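Local coordinates for protein OxyR (PDB 3HO7) that probably binds DNA as a redox-sensitive LysR-type transcriptional activator, the piece here being the regulatory domain that carries its disulfide-forming cysteine pair, at residues A[53-56]-A[60-63]; A[76-81]-A[201-206]; A[47-52]-A[114-119]. All blocks are in the same frame, centred on the assembly; numbering follows the deposited sequence.

Interaction 1: residues A[53-56]-A[60-63]; sequences LASL and EIDM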
loop_
_atom_site.group_PDB
_atom_site.type_symbol
_atom_site.label_atom_id
_atom_site.label_comp_id
_atom_site.label_asym_id
_atom_site.label_seq_id
_atom_site.Cartn_x
_atom_site.Cartn_y
_atom_site.Cartn_z
ATOM N N LEU A 53 -1.721 7.213 17.448
ATOM C CA LEU A 53 -1.619 7.964 18.693
ATOM C C LEU A 53 -3.001 8.261 19.270
ATOM O O LEU A 53 -3.212 8.179 20.480
ATOM C CB LEU A 53 -0.836 9.261 18.467
ATOM C CG LEU A 53 0.487 9.128 17.707
ATOM C CD1 LEU A 53 1.276 10.432 17.766
ATOM C CD2 LEU A 53 1.317 7.973 18.254
ATOM N N ALA A 54 -3.940 8.601 18.393
ATOM C CA ALA A 54 -5.309 8.894 18.806
ATOM C C ALA A 54 -6.001 7.648 19.352
ATOM O O ALA A 54 -6.689 7.706 20.372
ATOM C CB ALA A 54 -6.100 9.472 17.643
ATOM N N SER A 55 -5.813 6.525 18.665
ATOM C CA SER A 55 -6.434 5.269 19.067
ATOM C C SER A 55 -5.857 4.758 20.383
ATOM O O SER A 55 -6.589 4.269 21.241
ATOM C CB SER A 55 -6.285 4.221 17.965
ATOM O OG SER A 55 -7.042 4.588 16.825
ATOM N N LEU A 56 -4.543 4.878 20.542
ATOM C CA LEU A 56 -3.893 4.491 21.787
ATOM C C LEU A 56 -4.485 5.244 22.973
ATOM O O LEU A 56 -4.880 4.638 23.969
ATOM C CB LEU A 56 -2.386 4.737 21.711
ATOM C CG LEU A 56 -1.532 3.641 21.071
ATOM C CD1 LEU A 56 -0.100 4.123 20.885
ATOM C CD2 LEU A 56 -1.569 2.378 21.916
ATOM N N GLU A 60 -8.819 2.521 21.716
ATOM C CA GLU A 60 -9.266 1.760 20.552
ATOM C C GLU A 60 -8.277 0.645 20.227
ATOM O O GLU A 60 -8.653 -0.396 19.686
ATOM C CB GLU A 60 -9.429 2.683 19.342
ATOM C CG GLU A 60 -9.899 1.979 18.076
ATOM C CD GLU A 60 -9.993 2.919 16.882
ATOM O OE1 GLU A 60 -9.818 4.140 17.068
ATOM O OE2 GLU A 60 -10.242 2.433 15.757
ATOM N N ILE A 61 -7.010 0.874 20.556
ATOM C CA ILE A 61 -5.965 -0.120 20.339
ATOM C C ILE A 61 -5.040 -0.196 21.550
ATOM O O ILE A 61 -4.855 0.791 22.263
ATOM C CB ILE A 61 -5.139 0.185 19.072
ATOM C CG1 ILE A 61 -4.278 1.436 19.273
ATOM C CG2 ILE A 61 -6.054 0.345 17.867
ATOM C CD1 ILE A 61 -3.411 1.775 18.073
ATOM N N ASP A 62 -4.463 -1.370 21.779
ATOM C CA ASP A 62 -3.616 -1.598 22.945
ATOM C C ASP A 62 -2.176 -1.155 22.711
ATOM O O ASP A 62 -1.530 -0.617 23.610
ATOM C CB ASP A 62 -3.644 -3.076 23.340
ATOM C CG ASP A 62 -5.011 -3.527 23.811
ATOM O OD1 ASP A 62 -5.715 -2.722 24.459
ATOM O OD2 ASP A 62 -5.382 -4.687 23.539
ATOM N N MET A 63 -1.678 -1.393 21.502
ATOM C CA MET A 63 -0.301 -1.061 21.159
ATOM C C MET A 63 -0.232 -0.550 19.730
ATOM O O MET A 63 -1.136 -0.792 18.929
ATOM C CB MET A 63 0.602 -2.288 21.306
ATOM C CG MET A 63 0.437 -3.036 22.616
ATOM S SD MET A 63 1.406 -4.557 22.696
ATOM C CE MET A 63 0.957 -5.131 24.335
HETATM O O HOH W 1 -4.570 2.088 24.928
#
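In the beta-alpha-beta crossover that leads from strand 40-46 through helix 49-58 to strand 63-66, the last helical turn is closed where S55 and L56 meet E60 and I61. The backbone acceptor S55 O draws in both amides of the outgoing chain, each through a weak hydrogen bond: E60 N lies 2.9 Å from S55 O but is bent to 129°, while I61 N is straighter but 3.5 Å from S55 O. The hydroxyl of S58 also bonds to this carbonyl. On the outer side, E60 keeps CG opposite its backbone N (chi1 -180°) and runs out extended, which carries E60 OE1 to 2.8 Å from S55 OG; the carbonyl of R51, one turn back, is the other acceptor near that hydroxyl. A serine suits this place because it is small enough to be buried and can still meet a polar partner.

Inward, I61 folds over the helix. Its CG1 comes within 3.7 Å of S55 CB, and L56 CD2 slants across it at 3.9 Å from I61 CG1. The same leucine methyl reaches along the outgoing chain to D62 O, 3.4 Å from L56 CD2. One water joins the two backbones, donating to L56 O at 2.7 Å and to I61 O at 3.0 Å. Beyond the turn, D62 OD2 accepts N14 N of strand 11-17.

The chemistry is thus divided: S55 O has a hydroxyl and two weak amide bonds, and L56 O a water, while the buried L56 and I61 side chains pack together on the apolar side.

Interaction 2: residues A[76-81]-A[201-206]; sequences EDDLLY and KLREQL
D78 OD2 accepts a hydrogen bond from R203 NH2 at 3.0 Å, a moderately bent one at 145°, and the pair is a salt bridge between strand 75-89 and helix 200-211; R203 NH2 is crowded in the model, which leaves the exact geometry less certain. The carboxylate oxygen comes to the edge of the guanidinium, near its plane, although the two flat groups are turned 35° against each other. The side chains cross at about a right angle: the short aspartate points from the strand at the helix, whereas the arginine has to span the distance. It does so with every torsion from chi1 (-179°) onward close to fully extended, delivering the charged end to the strand.

E76 brings a second carboxylate to the same guanidinium. Both E76 OE2 and R203 NH2 are modelled too close, so only its membership of the salt-bridge network is secure. D78 points at the helix, while E76 sets out to one side and brings its carboxylate round to the arginine; D77 between them points away and forms a salt bridge with R190. Farther along, L80 packs on I207 and L210 of the helix, and L80 with Y81 makes a classic beta bulge opposite V189.

This polar network lies at the surface, beside the apolar seam between helix and sheet. One arginine facing two acids probably offsets their mutual repulsion and favours their ionised forms, and its long, extended chain suits a strand and helix whose nearest CA atoms, those of D78 and R203, are 10.0 Å apart.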
loop_
_atom_site.group_PDB
_atom_site.type_symbol
_atom_site.label_atom_id
_atom_site.label_comp_id
_atom_site.label_asym_id
_atom_site.label_seq_id
_atom_site.Cartn_x
_atom_site.Cartn_y
_atom_site.Cartn_z
ATOM N N GLU A 76 3.806 6.345 25.553
ATOM C CA GLU A 76 5.231 6.061 25.643
ATOM C C GLU A 76 5.587 4.958 24.657
ATOM O O GLU A 76 4.707 4.263 24.155
ATOM C CB GLU A 76 5.637 5.677 27.068
ATOM C CG GLU A 76 5.249 4.271 27.492
ATOM C CD GLU A 76 5.626 3.986 28.935
ATOM O OE1 GLU A 76 5.569 4.923 29.760
ATOM O OE2 GLU A 76 5.980 2.829 29.248
ATOM N N ASP A 77 6.873 4.811 24.367
ATOM C CA ASP A 77 7.307 3.848 23.369
ATOM C C ASP A 77 8.684 3.276 23.676
ATOM O O ASP A 77 9.441 3.832 24.471
ATOM C CB ASP A 77 7.297 4.479 21.974
ATOM C CG ASP A 77 7.948 5.848 21.951
ATOM O OD1 ASP A 77 9.144 5.932 21.602
ATOM O OD2 ASP A 77 7.263 6.835 22.295
ATOM N N ASP A 78 8.998 2.161 23.030
ATOM C CA ASP A 78 10.264 1.479 23.234
ATOM C C ASP A 78 10.866 1.096 21.890
ATOM O O ASP A 78 10.146 0.762 20.949
ATOM C CB ASP A 78 10.059 0.229 24.089
ATOM C CG ASP A 78 9.636 0.556 25.507
ATOM O OD1 ASP A 78 10.414 1.220 26.227
ATOM O OD2 ASP A 78 8.524 0.147 25.904
ATOM N N LEU A 79 12.189 1.149 21.803
ATOM C CA LEU A 79 12.879 0.823 20.567
ATOM C C LEU A 79 12.720 -0.651 20.208
ATOM O O LEU A 79 12.868 -1.532 21.057
ATOM C CB LEU A 79 14.363 1.185 20.674
ATOM C CG LEU A 79 15.232 0.895 19.449
ATOM C CD1 LEU A 79 14.733 1.680 18.238
ATOM C CD2 LEU A 79 16.690 1.216 19.736
ATOM N N LEU A 80 12.404 -0.909 18.947
ATOM C CA LEU A 80 12.358 -2.272 18.439
ATOM C C LEU A 80 13.569 -2.514 17.548
ATOM O O LEU A 80 14.312 -3.475 17.742
ATOM C CB LEU A 80 11.060 -2.523 17.671
ATOM C CG LEU A 80 9.780 -2.367 18.495
ATOM C CD1 LEU A 80 8.555 -2.706 17.663
ATOM C CD2 LEU A 80 9.848 -3.241 19.743
ATOM N N TYR A 81 13.775 -1.620 16.584
ATOM C CA TYR A 81 14.922 -1.712 15.689
ATOM C C TYR A 81 15.068 -0.456 14.837
ATOM O O TYR A 81 14.105 0.295 14.651
ATOM C CB TYR A 81 14.803 -2.943 14.786
ATOM C CG TYR A 81 13.566 -2.959 13.915
ATOM C CD1 TYR A 81 13.615 -2.528 12.595
ATOM C CD2 TYR A 81 12.353 -3.412 14.412
ATOM C CE1 TYR A 81 12.484 -2.546 11.795
ATOM C CE2 TYR A 81 11.218 -3.431 13.624
ATOM C CZ TYR A 81 11.288 -3.000 12.319
ATOM O OH TYR A 81 10.150 -3.023 11.541
ATOM N N LYS A 201 3.597 -7.459 31.380
ATOM C CA LYS A 201 4.197 -8.738 31.016
ATOM C C LYS A 201 3.982 -9.052 29.538
ATOM O O LYS A 201 4.887 -9.539 28.859
ATOM C CB LYS A 201 3.656 -9.855 31.912
ATOM C CG LYS A 201 3.880 -9.592 33.394
ATOM C CD LYS A 201 3.384 -10.735 34.267
ATOM C CE LYS A 201 4.265 -11.969 34.129
ATOM N NZ LYS A 201 3.920 -13.013 35.135
ATOM N N LEU A 202 2.784 -8.762 29.041
ATOM C CA LEU A 202 2.488 -8.929 27.624
ATOM C C LEU A 202 3.310 -7.943 26.800
ATOM O O LEU A 202 3.948 -8.316 25.815
ATOM C CB LEU A 202 0.996 -8.722 27.362
ATOM C CG LEU A 202 0.519 -8.896 25.920
ATOM C CD1 LEU A 202 0.788 -10.310 25.425
ATOM C CD2 LEU A 202 -0.960 -8.562 25.809
ATOM N N ARG A 203 3.286 -6.680 27.216
ATOM C CA ARG A 203 4.082 -5.636 26.584
ATOM C C ARG A 203 5.522 -6.107 26.437
ATOM O O ARG A 203 6.111 -6.015 25.360
ATOM C CB ARG A 203 4.020 -4.354 27.417
ATOM C CG ARG A 203 4.793 -3.168 26.853
ATOM C CD ARG A 203 4.657 -1.967 27.785
ATOM N NE ARG A 203 5.504 -0.842 27.399
ATOM C CZ ARG A 203 5.611 0.283 28.100
ATOM N NH1 ARG A 203 4.924 0.433 29.226
ATOM N NH2 ARG A 203 6.406 1.258 27.679
ATOM N N GLU A 204 6.080 -6.617 27.530
ATOM C CA GLU A 204 7.446 -7.125 27.537
ATOM C C GLU A 204 7.612 -8.270 26.538
ATOM O O GLU A 204 8.609 -8.337 25.819
ATOM C CB GLU A 204 7.838 -7.582 28.944
ATOM C CG GLU A 204 9.249 -8.143 29.054
ATOM C CD GLU A 204 9.682 -8.354 30.493
ATOM O OE1 GLU A 204 8.991 -7.853 31.405
ATOM O OE2 GLU A 204 10.717 -9.022 30.713
ATOM N N GLN A 205 6.630 -9.165 26.498
ATOM C CA GLN A 205 6.669 -10.291 25.572
ATOM C C GLN A 205 6.616 -9.799 24.128
ATOM O O GLN A 205 7.404 -10.229 23.285
ATOM C CB GLN A 205 5.518 -11.262 25.850
ATOM C CG GLN A 205 5.598 -12.566 25.065
ATOM C CD GLN A 205 4.432 -13.499 25.347
ATOM O OE1 GLN A 205 3.583 -13.216 26.193
ATOM N NE2 GLN A 205 4.387 -14.621 24.635
ATOM N N LEU A 206 5.686 -8.891 23.850
ATOM C CA LEU A 206 5.556 -8.325 22.512
ATOM C C LEU A 206 6.868 -7.706 22.040
ATOM O O LEU A 206 7.346 -8.006 20.947
ATOM C CB LEU A 206 4.428 -7.291 22.462
ATOM C CG LEU A 206 3.065 -7.780 21.965
ATOM C CD1 LEU A 206 3.082 -8.014 20.459
ATOM C CD2 LEU A 206 2.638 -9.038 22.705
#

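Interaction 3: residues A[47-52]-A[114-119]; sequences MQTSRC and LDEGHC
E116 OE2 takes two hydrogen bonds from one residue, T49, at the start of helix 49-58. T49 N approaches on the syn side in a short bond, 2.5 Å from E116 OE2 and nearly straight at 168°. T49 OG1 lies 2.8 Å from E116 OE2 and comes from well above the carboxylate plane, so the two donors approach the oxygen from different directions. In the glutamate, chi1 of 171° swings the extended chain away from its own amide, and it is long enough to reach from the loop to the helix. Its other oxygen, E116 OE1, rests 3.3 Å from Q48 CB, where the N-cap glutamine passes slantwise by the carboxylate. Q48 O in turn accepts C52 N at 3.1 Å, the usual bond of a first helical turn.

Within 114-119 several backbone groups are paired locally. L114 O accepts the amides of both H118 and C119, and L114 N donates to H118 ND1 at 2.6 Å. H118 NE2 bonds to F160 O, and D115 OD2 accepts G142 N. C119 is disulfide-bonded to C128.

Threonine adds a hydroxyl to the backbone amide, giving the oxygen a second donor. The contact joins helix 49-58 to the disulfide-bearing loop, probably across the groove between the two subdomains of this periplasmic-binding-protein-like fold, and a carboxylate at a helix N-terminus probably gains from the helix dipole, favouring ionised E116.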
loop_
_atom_site.group_PDB
_atom_site.type_symbol
_atom_site.label_atom_id
_atom_site.label_comp_id
_atom_site.label_asym_id
_atom_site.label_seq_id
_atom_site.Cartn_x
_atom_site.Cartn_y
_atom_site.Cartn_z
ATOM N N MET A 47 -2.672 1.780 10.379
ATOM C CA MET A 47 -3.013 3.190 10.512
ATOM C C MET A 47 -1.757 4.011 10.315
ATOM O O MET A 47 -0.650 3.532 10.558
ATOM C CB MET A 47 -3.538 3.499 11.909
ATOM C CG MET A 47 -4.666 2.631 12.404
ATOM S SD MET A 47 -5.026 3.083 14.110
ATOM C CE MET A 47 -6.328 1.918 14.501
ATOM N N GLN A 48 -1.926 5.256 9.893
ATOM C CA GLN A 48 -0.826 6.202 9.938
ATOM C C GLN A 48 -0.674 6.690 11.376
ATOM O O GLN A 48 -1.554 6.468 12.211
ATOM C CB GLN A 48 -1.061 7.360 8.968
ATOM C CG GLN A 48 -0.724 7.010 7.524
ATOM C CD GLN A 48 -1.388 7.931 6.527
ATOM O OE1 GLN A 48 -2.425 8.531 6.812
ATOM N NE2 GLN A 48 -0.798 8.045 5.343
ATOM N N THR A 49 0.442 7.349 11.660
ATOM C CA THR A 49 0.806 7.708 13.030
ATOM C C THR A 49 -0.301 8.425 13.797
ATOM O O THR A 49 -0.586 8.092 14.945
ATOM C CB THR A 49 2.080 8.569 13.059
ATOM O OG1 THR A 49 3.132 7.884 12.367
ATOM C CG2 THR A 49 2.507 8.843 14.494
ATOM N N SER A 50 -0.917 9.415 13.161
ATOM C CA SER A 50 -1.959 10.198 13.813
ATOM C C SER A 50 -3.037 9.297 14.403
ATOM O O SER A 50 -3.372 9.405 15.583
ATOM C CB SER A 50 -2.572 11.193 12.829
ATOM O OG SER A 50 -1.555 11.938 12.182
ATOM N N ARG A 51 -3.575 8.406 13.575
ATOM C CA ARG A 51 -4.597 7.466 14.024
ATOM C C ARG A 51 -4.082 6.587 15.158
ATOM O O ARG A 51 -4.795 6.333 16.127
ATOM C CB ARG A 51 -5.082 6.596 12.861
ATOM C CG ARG A 51 -5.872 7.359 11.814
ATOM C CD ARG A 51 -6.538 6.418 10.823
ATOM N NE ARG A 51 -5.570 5.771 9.942
ATOM C CZ ARG A 51 -5.120 6.304 8.811
ATOM N NH1 ARG A 51 -5.550 7.499 8.422
ATOM N NH2 ARG A 51 -4.239 5.646 8.070
ATOM N N CYS A 52 -2.841 6.126 15.031
ATOM C CA CYS A 52 -2.225 5.295 16.060
ATOM C C CYS A 52 -2.234 5.987 17.415
ATOM O O CYS A 52 -2.689 5.422 18.408
ATOM C CB CYS A 52 -0.787 4.941 15.683
ATOM S SG CYS A 52 -0.627 3.732 14.359
ATOM N N LEU A 114 6.823 9.975 0.371
ATOM C CA LEU A 114 5.652 9.668 1.161
ATOM C C LEU A 114 5.497 10.789 2.172
ATOM O O LEU A 114 6.442 11.134 2.873
ATOM C CB LEU A 114 5.832 8.330 1.877
ATOM C CG LEU A 114 5.951 7.097 0.979
ATOM C CD1 LEU A 114 6.516 5.912 1.744
ATOM C CD2 LEU A 114 4.606 6.751 0.362
ATOM N N ASP A 115 4.299 11.350 2.245
ATOM C CA ASP A 115 4.001 12.410 3.202
ATOM C C ASP A 115 4.452 12.030 4.611
ATOM O O ASP A 115 5.103 12.818 5.296
ATOM C CB ASP A 115 2.503 12.730 3.204
ATOM C CG ASP A 115 2.022 13.286 1.876
ATOM O OD1 ASP A 115 2.817 13.958 1.185
ATOM O OD2 ASP A 115 0.845 13.054 1.525
ATOM N N GLU A 116 4.103 10.818 5.033
ATOM C CA GLU A 116 4.432 10.345 6.375
ATOM C C GLU A 116 5.550 9.303 6.368
ATOM O O GLU A 116 6.269 9.145 7.354
ATOM C CB GLU A 116 3.185 9.784 7.061
ATOM C CG GLU A 116 3.460 9.061 8.371
ATOM C CD GLU A 116 2.197 8.791 9.163
ATOM O OE1 GLU A 116 1.318 9.679 9.204
ATOM O OE2 GLU A 116 2.082 7.692 9.751
ATOM N N GLY A 117 5.692 8.591 5.255
ATOM C CA GLY A 117 6.748 7.597 5.128
ATOM C C GLY A 117 8.117 8.248 5.143
ATOM O O GLY A 117 9.045 7.746 5.779
ATOM N N HIS A 118 8.243 9.372 4.446
ATOM C CA HIS A 118 9.522 10.073 4.342
ATOM C C HIS A 118 9.508 11.425 5.038
ATOM O O HIS A 118 10.534 11.882 5.538
ATOM C CB HIS A 118 9.905 10.280 2.875
ATOM C CG HIS A 118 9.900 9.024 2.066
ATOM N ND1 HIS A 118 9.167 8.887 0.908
ATOM C CD2 HIS A 118 10.535 7.843 2.253
ATOM C CE1 HIS A 118 9.356 7.677 0.410
ATOM N NE2 HIS A 118 10.179 7.023 1.210
ATOM N N CYS A 119 8.345 12.070 5.057
ATOM C CA CYS A 119 8.266 13.451 5.512
ATOM C C CYS A 119 7.393 13.649 6.749
ATOM O O CYS A 119 6.772 14.700 6.916
ATOM C CB CYS A 119 7.794 14.353 4.369
ATOM S SG CYS A 119 8.890 14.323 2.931
#

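Interactions 1 and 3 share helix 49-58: interaction 3 holds its beginning and interaction 1 its end, with centres 15 Å apart. M47 connects them, its CE lying 3.6 Å from S55 OG and 3.7 Å from I61 CG2. Interactions 1 and 2, 14 Å apart between centres, meet through M63, whose SD is 3.7 Å from L206 CG and whose CE is 3.9 Å from R203 CA. Interactions 2 and 3 do not touch; their nearest atoms are about 9 Å apart. M63 and M47 thus carry packing contacts from interaction 1 on to the segments of its two neighbours, and interaction 3 reaches the loop bearing the C119-C128 disulfide.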